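Local coordinates for protein 2-pyrone-4,6-dicarboxylic acid hydrolase, putative (PDB 2FFI) that probably hydrolyses 2-pyrone-4,6-dicarboxylate as a lactonase of the amidohydrolase family, built on a TIM-barrel fold, at residues Q116-L121 with L142-A147; Q61-G66 with R110-G115; V151-L156 with L161-D166. All coordinates share one frame; numbering follows the deposited sequence.

The three contacts touch one another in the TIM barrel. Contact 2 joins the loop after strand 56-57 to the end of strand 108-110 and holds the phosphate site, where Arg110 grips the ion. Contact 1, its centre about 11 Å from that of contact 2, joins the loops that follow strands 108-110 and 139-142; His143 O receives a probable hydrogen bond from Met114 N (3.1 Å). Contact 3 packs helix 149-156 against strand 163-165, with its centre about 10 Å from that of contact 1 and about 16 Å from that of contact 2. Even so, it reaches the pocket through Asp166, whose OD1 forms a salt bridge with Arg110 NH1 at 3.1 Å.

Contact 1: Q116-L121 with L142-A147; sequences QDMPDL and LHRQVA
This is a small surface contact between two loops, made almost entirely by Arg144 reaching over to Gln116 and Met118. Segment 116-121 belongs to the connection between strand 108-110 and helix 127-136, and segment 142-147 leaves the end of strand 139-142 on its way to helix 149-156. Neither is regular here beyond the last strand residue, Leu142, and the backbones stay well apart: the closest CA pair, Gln116 and Arg144, is separated by 8.9 Å. The arginine spans that distance. Its CG lies anti to the backbone N (chi1 -152°), and the chain then runs extended as far as NE, which carries the guanidinium out to the opposite loop. There NH2 donates a hydrogen bond to the backbone O of Gln116 at 2.5 Å. The donor sits almost straight out from the carbonyl, with a C=O...N angle of 172°, while the oxygen is tilted 21° from the guanidinium plane. Met118, modelled as selenomethionine, covers one face of the same group. Its CG lies over the centre of the guanidinium, 3.8 Å from Arg144 CZ, and the bend in its chain brings SE beside the arginine stem, 4.1 Å from Arg144 CD. The other terminal nitrogen, NH1, has a salt bridge with Asp148, just beyond the segment. Because the acceptor on the other loop is a main-chain oxygen, the bond depends on the path of segment 116-121 rather than on the Gln116 side chain, and the ion pair with Asp148 probably helps to orient the guanidinium for it.

Contact 2: Q61-G66 with R110-G115; sequences QPSFLG and RLNLMG. With PO4 (phosphate ion), chain C.
Gln61 faces Arg110 and Ser63 faces Asn112, with Gln61 CA and Arg110 CA 7.7 Å apart, so the two segments run alongside in the same direction, one in the loop that follows strand 56-57, the other starting from Arg110, the last residue of strand 108-110. They do not hydrogen-bond to each other through their backbones; Gln61 pairs with Val86 and Arg110 with Val87. The Arg110 side chain reaches into the pocket: chi1 of -163° turns it away from its own N, and it stays straight out to the guanidinium. That group meets the phosphate edge-on: NH1 and NH2 both donate to the single oxygen O1, the first at 2.5 Å and the second at 2.7 Å, with the phosphorus in the guanidinium plane. NH1 also forms a salt bridge with Asp166. Asn112 comes in over a face, its OD1 lying above the centre of the Arg110 guanidinium. Asn112 also points its amide at Ser63 OG, but those atoms are modelled too close for the pairing to be trusted. Segment 61-66 itself folds back through a 3-10 turn at residues 63-65. The Gln61 side chain ties off that turn: NE2 donates to Gly66 O at 2.7 Å in an almost straight bond (177°), reaching the oxygen from above the carbonyl plane, and it also bonds Asp68 O. An alanine in place of Arg110 would probably leave phosphate O1 without its two guanidinium donors and Asp166 without its salt-bridge partner. The ion, also held by His167 NE2, probably came from the crystallisation liquor; the grip of Arg110 on it is consistent with a pocket suited to an anionic group, such as a carboxylate of the presumed dicarboxylate substrate.

Contact 3: V151-L156 with L161-D166; sequences VLVRAL and LDIVID
Ile163 pushes its CD1 methyl between Val153 and Leu156 on helix 149-156, lying 3.8 Å from Val153 CG1 and 4.0 Å from Leu156 CB. The methyl gets there because CG1 stands anti to the carbonyl carbon (chi1 -56°) and the chain continues extended to CD1, which carries it off the strand toward the helix. It also touches the helix backbone, at 3.5 Å from Val153 O. Val153 divides its two branches between two strand residues: CG1, anti to its own backbone N, takes Ile163, while CG2 meets Ile165 CD1 at 4.1 Å, those two side chains crossing at about a right angle. One turn further on, Leu156 contributes chiefly its CB, which touches Leu161 CD1 (4.1 Å) as well as Ile163; Leu161 CD1 also comes to 3.5 Å from Leu156 O. No hydrogen bond spans the segments. What joins them is a run of aliphatic contacts among five buried residues, with Ile163 and Ile165 on the helix side of the strand and Leu161 just ahead of it. Val164, between the two isoleucines, faces elsewhere and packs on strand 194-199. The axes of helix 151-156 and strand 163-165 are 9.9 Å apart and nearly antiparallel (170°), as expected where a barrel helix returns to the next strand in a beta-alpha-beta unit. Strand 139-142 begins that unit and pairs in parallel with strand 163-165, which pairs on its other edge with strand 194-199. Helix 127-136 closes in beside Leu156 and Leu161, with Leu130 against the first and Ile133 against the second, and Leu188 covers Val153 from a neighbouring loop.

Contact 1: Q116-L121 with L142-A147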
# COMPACT_ATOMS: atom_id res chain seq x y z
N GLN A 116 16.27 1.87 3.45
CA GLN A 116 16.84 3.05 2.82
C GLN A 116 17.16 4.07 3.89
O GLN A 116 16.71 3.96 5.04
CB GLN A 116 15.84 3.66 1.82
CG GLN A 116 15.85 3.02 0.44
CD GLN A 116 16.99 3.53 -0.44
OE1 GLN A 116 17.25 2.96 -1.51
NE2 GLN A 116 17.65 4.61 -0.01
N ASP A 117 17.94 5.08 3.51
CA ASP A 117 18.32 6.14 4.43
C ASP A 117 17.16 7.05 4.79
O ASP A 117 16.42 7.51 3.92
CB ASP A 117 19.50 6.93 3.85
CG ASP A 117 19.35 7.24 2.37
OD1 ASP A 117 19.24 6.30 1.56
OD2 ASP A 117 19.36 8.44 2.01
N MSE A 118 17.00 7.31 6.08
CA MSE A 118 15.92 8.16 6.57
C MSE A 118 15.89 9.54 5.93
O MSE A 118 16.82 10.32 6.06
CB MSE A 118 16.01 8.31 8.10
CG MSE A 118 15.03 7.44 8.88
SE MSE A 118 13.20 8.07 8.74
CE MSE A 118 13.09 9.11 10.38
N PRO A 119 14.80 9.84 5.21
CA PRO A 119 14.66 11.14 4.56
C PRO A 119 14.06 12.17 5.51
O PRO A 119 13.31 11.83 6.43
CB PRO A 119 13.73 10.82 3.39
CG PRO A 119 12.81 9.81 4.00
CD PRO A 119 13.75 8.90 4.77
N ASP A 120 14.39 13.44 5.31
CA ASP A 120 13.85 14.49 6.15
C ASP A 120 12.70 15.17 5.41
O ASP A 120 12.91 16.18 4.76
CB ASP A 120 14.92 15.52 6.50
CG ASP A 120 14.44 16.56 7.48
OD1 ASP A 120 15.27 17.36 7.97
OD2 ASP A 120 13.22 16.60 7.77
N LEU A 121 11.50 14.61 5.52
CA LEU A 121 10.34 15.17 4.83
C LEU A 121 10.04 16.63 5.18
O LEU A 121 9.59 17.39 4.33
CB LEU A 121 9.10 14.31 5.10
CG LEU A 121 9.01 12.95 4.42
CD1 LEU A 121 9.18 13.11 2.92
CD2 LEU A 121 10.07 12.03 4.96
N LEU A 142 3.55 5.31 2.99
CA LEU A 142 4.75 5.07 3.77
C LEU A 142 5.01 3.58 3.96
O LEU A 142 4.09 2.77 4.00
CB LEU A 142 4.63 5.75 5.14
CG LEU A 142 5.24 7.14 5.32
CD1 LEU A 142 5.51 7.80 3.99
CD2 LEU A 142 4.31 7.97 6.18
N HIS A 143 6.28 3.23 4.06
CA HIS A 143 6.68 1.86 4.26
C HIS A 143 8.02 1.84 5.01
O HIS A 143 9.07 2.02 4.40
CB HIS A 143 6.82 1.18 2.91
CG HIS A 143 7.21 -0.26 3.00
ND1 HIS A 143 6.93 -1.04 4.10
CD2 HIS A 143 7.86 -1.07 2.13
CE1 HIS A 143 7.39 -2.27 3.90
NE2 HIS A 143 7.95 -2.31 2.71
N ARG A 144 7.97 1.64 6.32
CA ARG A 144 9.19 1.61 7.12
C ARG A 144 8.90 1.07 8.52
O ARG A 144 7.74 0.95 8.90
CB ARG A 144 9.80 3.00 7.21
CG ARG A 144 11.31 2.99 7.39
CD ARG A 144 11.89 4.39 7.38
NE ARG A 144 13.30 4.40 6.99
CZ ARG A 144 14.29 3.89 7.73
NH1 ARG A 144 14.02 3.32 8.90
NH2 ARG A 144 15.53 3.96 7.29
N GLN A 145 9.94 0.74 9.29
CA GLN A 145 9.72 0.19 10.64
C GLN A 145 8.76 1.08 11.40
O GLN A 145 8.85 2.29 11.31
CB GLN A 145 11.01 0.13 11.47
CG GLN A 145 12.21 -0.50 10.81
CD GLN A 145 13.02 0.52 10.08
OE1 GLN A 145 12.78 0.81 8.92
NE2 GLN A 145 13.99 1.10 10.78
N VAL A 146 7.87 0.48 12.19
CA VAL A 146 6.91 1.27 12.94
C VAL A 146 7.61 2.34 13.76
O VAL A 146 7.04 3.39 14.03
CB VAL A 146 6.08 0.43 13.92
CG1 VAL A 146 6.93 -0.02 15.09
CG2 VAL A 146 4.91 1.26 14.43
N ALA A 147 8.85 2.05 14.16
CA ALA A 147 9.63 2.97 14.97
C ALA A 147 9.79 4.34 14.33
O ALA A 147 9.79 5.35 15.04
CB ALA A 147 11.00 2.38 15.26

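Contact 2: Q61-G66 with R110-G115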
# COMPACT_ATOMS: atom_id res chain seq x y z
N GLN A 61 3.82 0.86 -7.36
CA GLN A 61 5.10 0.77 -8.04
C GLN A 61 6.04 -0.14 -7.23
O GLN A 61 6.21 0.03 -6.02
CB GLN A 61 5.72 2.17 -8.18
CG GLN A 61 7.15 2.18 -8.68
CD GLN A 61 7.26 1.72 -10.12
OE1 GLN A 61 6.42 0.97 -10.62
NE2 GLN A 61 8.32 2.16 -10.79
N PRO A 62 6.65 -1.14 -7.90
CA PRO A 62 7.56 -2.04 -7.19
C PRO A 62 8.92 -1.34 -7.00
O PRO A 62 9.44 -0.74 -7.93
CB PRO A 62 7.63 -3.25 -8.13
CG PRO A 62 7.42 -2.65 -9.48
CD PRO A 62 6.39 -1.59 -9.28
N SER A 63 9.48 -1.41 -5.79
CA SER A 63 10.76 -0.75 -5.50
C SER A 63 11.87 -0.92 -6.53
O SER A 63 12.48 0.07 -6.94
CB SER A 63 11.31 -1.21 -4.15
OG SER A 63 10.45 -0.84 -3.10
N PHE A 64 12.14 -2.15 -6.95
CA PHE A 64 13.22 -2.38 -7.91
C PHE A 64 13.09 -1.69 -9.27
O PHE A 64 13.94 -1.86 -10.13
CB PHE A 64 13.42 -3.89 -8.12
CG PHE A 64 12.30 -4.55 -8.86
CD1 PHE A 64 12.27 -4.55 -10.25
CD2 PHE A 64 11.27 -5.18 -8.17
CE1 PHE A 64 11.24 -5.17 -10.95
CE2 PHE A 64 10.23 -5.80 -8.86
CZ PHE A 64 10.22 -5.80 -10.25
N LEU A 65 12.03 -0.91 -9.46
CA LEU A 65 11.81 -0.22 -10.72
C LEU A 65 12.03 1.29 -10.55
O LEU A 65 12.13 2.03 -11.54
CB LEU A 65 10.39 -0.51 -11.26
CG LEU A 65 10.16 -1.92 -11.82
CD1 LEU A 65 8.76 -2.07 -12.46
CD2 LEU A 65 11.22 -2.19 -12.87
N GLY A 66 12.13 1.72 -9.30
CA GLY A 66 12.35 3.12 -9.01
C GLY A 66 11.32 4.03 -9.61
O GLY A 66 10.12 3.78 -9.50
N ARG A 110 4.34 6.79 -3.48
CA ARG A 110 4.97 5.99 -2.43
C ARG A 110 6.44 6.37 -2.36
O ARG A 110 7.15 6.28 -3.36
CB ARG A 110 4.85 4.50 -2.74
CG ARG A 110 5.09 3.57 -1.53
CD ARG A 110 5.58 2.19 -2.00
NE ARG A 110 5.33 1.12 -1.03
CZ ARG A 110 5.63 -0.16 -1.26
NH1 ARG A 110 5.37 -1.08 -0.34
NH2 ARG A 110 6.20 -0.53 -2.40
N LEU A 111 6.88 6.79 -1.20
CA LEU A 111 8.27 7.15 -1.01
C LEU A 111 9.07 5.84 -0.93
O LEU A 111 10.13 5.70 -1.56
CB LEU A 111 8.43 7.94 0.30
CG LEU A 111 7.57 9.20 0.40
CD1 LEU A 111 7.80 9.85 1.73
CD2 LEU A 111 7.90 10.16 -0.73
N ASN A 112 8.52 4.90 -0.15
CA ASN A 112 9.08 3.56 0.07
C ASN A 112 10.55 3.56 0.52
O ASN A 112 11.45 3.42 -0.30
CB ASN A 112 8.94 2.70 -1.19
CG ASN A 112 9.54 1.31 -1.03
OD1 ASN A 112 9.02 0.45 -0.31
ND2 ASN A 112 10.66 1.08 -1.70
N LEU A 113 10.77 3.71 1.82
CA LEU A 113 12.13 3.73 2.36
C LEU A 113 12.64 2.32 2.68
O LEU A 113 13.53 1.80 2.00
CB LEU A 113 12.18 4.61 3.61
CG LEU A 113 11.52 5.99 3.51
CD1 LEU A 113 11.87 6.65 2.17
CD2 LEU A 113 10.03 5.85 3.65
N MSE A 114 12.06 1.71 3.71
CA MSE A 114 12.38 0.34 4.14
C MSE A 114 13.73 -0.18 3.67
O MSE A 114 13.83 -0.74 2.58
CB MSE A 114 11.29 -0.61 3.66
CG MSE A 114 11.24 -1.93 4.39
SE MSE A 114 10.90 -1.72 6.15
CE MSE A 114 12.37 -2.41 6.84
N GLY A 115 14.76 -0.01 4.49
CA GLY A 115 16.09 -0.45 4.11
C GLY A 115 16.82 0.66 3.36
O GLY A 115 17.83 0.42 2.70
P PO4 C . 6.09 -4.28 -0.82
O1 PO4 C . 5.94 -3.09 -1.70
O2 PO4 C . 7.42 -4.24 -0.15
O3 PO4 C . 5.03 -4.27 0.21
O4 PO4 C . 5.99 -5.51 -1.64

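Contact 3: V151-L156 with L161-D166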
# COMPACT_ATOMS: atom_id res chain seq x y z
N VAL A 151 7.31 9.59 13.05
CA VAL A 151 8.16 10.73 12.73
C VAL A 151 7.92 11.18 11.30
O VAL A 151 7.91 12.36 11.02
CB VAL A 151 9.66 10.40 12.91
CG1 VAL A 151 10.49 11.59 12.51
CG2 VAL A 151 9.96 10.02 14.36
N LEU A 152 7.72 10.21 10.41
CA LEU A 152 7.47 10.50 9.00
C LEU A 152 6.05 11.05 8.83
O LEU A 152 5.80 11.90 7.99
CB LEU A 152 7.65 9.23 8.17
N VAL A 153 5.12 10.55 9.65
CA VAL A 153 3.73 10.99 9.61
C VAL A 153 3.59 12.43 10.08
O VAL A 153 2.86 13.22 9.48
CB VAL A 153 2.81 10.11 10.49
CG1 VAL A 153 1.42 10.71 10.54
CG2 VAL A 153 2.76 8.70 9.96
N ARG A 154 4.29 12.76 11.17
CA ARG A 154 4.25 14.10 11.75
C ARG A 154 4.98 15.13 10.89
O ARG A 154 4.78 16.33 11.03
CB ARG A 154 4.84 14.10 13.17
CG ARG A 154 3.78 13.95 14.27
CD ARG A 154 4.34 14.27 15.65
NE ARG A 154 5.06 13.14 16.25
CZ ARG A 154 4.51 12.22 17.04
NH1 ARG A 154 5.26 11.24 17.53
NH2 ARG A 154 3.22 12.28 17.35
N ALA A 155 5.83 14.63 9.99
CA ALA A 155 6.57 15.50 9.09
C ALA A 155 5.68 15.86 7.90
O ALA A 155 5.71 16.99 7.42
CB ALA A 155 7.83 14.79 8.61
N LEU A 156 4.88 14.91 7.44
CA LEU A 156 3.97 15.13 6.32
C LEU A 156 2.65 15.70 6.81
O LEU A 156 1.79 16.11 6.02
CB LEU A 156 3.70 13.83 5.58
CG LEU A 156 4.88 13.10 4.96
CD1 LEU A 156 4.44 11.74 4.50
CD2 LEU A 156 5.44 13.92 3.82
N LEU A 161 -2.15 16.41 3.90
CA LEU A 161 -2.51 15.43 2.91
C LEU A 161 -2.71 14.06 3.54
O LEU A 161 -2.33 13.81 4.69
CB LEU A 161 -1.45 15.39 1.80
CG LEU A 161 0.02 15.61 2.13
CD1 LEU A 161 0.45 14.63 3.20
CD2 LEU A 161 0.86 15.47 0.88
N ASP A 162 -3.35 13.18 2.78
CA ASP A 162 -3.62 11.83 3.23
C ASP A 162 -2.33 11.05 3.36
O ASP A 162 -1.44 11.12 2.50
CB ASP A 162 -4.56 11.13 2.25
CG ASP A 162 -5.95 11.75 2.21
OD1 ASP A 162 -6.60 11.68 1.14
OD2 ASP A 162 -6.40 12.29 3.25
N ILE A 163 -2.22 10.30 4.45
CA ILE A 163 -1.04 9.50 4.71
C ILE A 163 -1.47 8.04 4.89
O ILE A 163 -2.24 7.71 5.81
CB ILE A 163 -0.32 9.97 5.98
CG1 ILE A 163 0.02 11.46 5.86
CG2 ILE A 163 0.92 9.11 6.20
CD1 ILE A 163 0.43 12.11 7.18
N VAL A 164 -0.96 7.18 4.00
CA VAL A 164 -1.23 5.75 4.01
C VAL A 164 -0.03 4.97 4.53
O VAL A 164 1.04 5.02 3.92
CB VAL A 164 -1.55 5.23 2.60
CG1 VAL A 164 -1.80 3.73 2.66
CG2 VAL A 164 -2.76 5.95 2.03
N ILE A 165 -0.22 4.24 5.63
CA ILE A 165 0.84 3.44 6.25
C ILE A 165 0.76 1.98 5.82
O ILE A 165 -0.29 1.35 5.95
CB ILE A 165 0.74 3.53 7.80
CG1 ILE A 165 0.92 4.98 8.23
CG2 ILE A 165 1.85 2.74 8.46
CD1 ILE A 165 0.68 5.18 9.68
N ASP A 166 1.87 1.44 5.32
CA ASP A 166 1.93 0.05 4.83
C ASP A 166 2.14 -1.04 5.87
O ASP A 166 2.89 -0.87 6.83
CB ASP A 166 3.04 -0.10 3.79
CG ASP A 166 2.76 0.65 2.50
OD1 ASP A 166 3.63 0.58 1.60
OD2 ASP A 166 1.69 1.29 2.38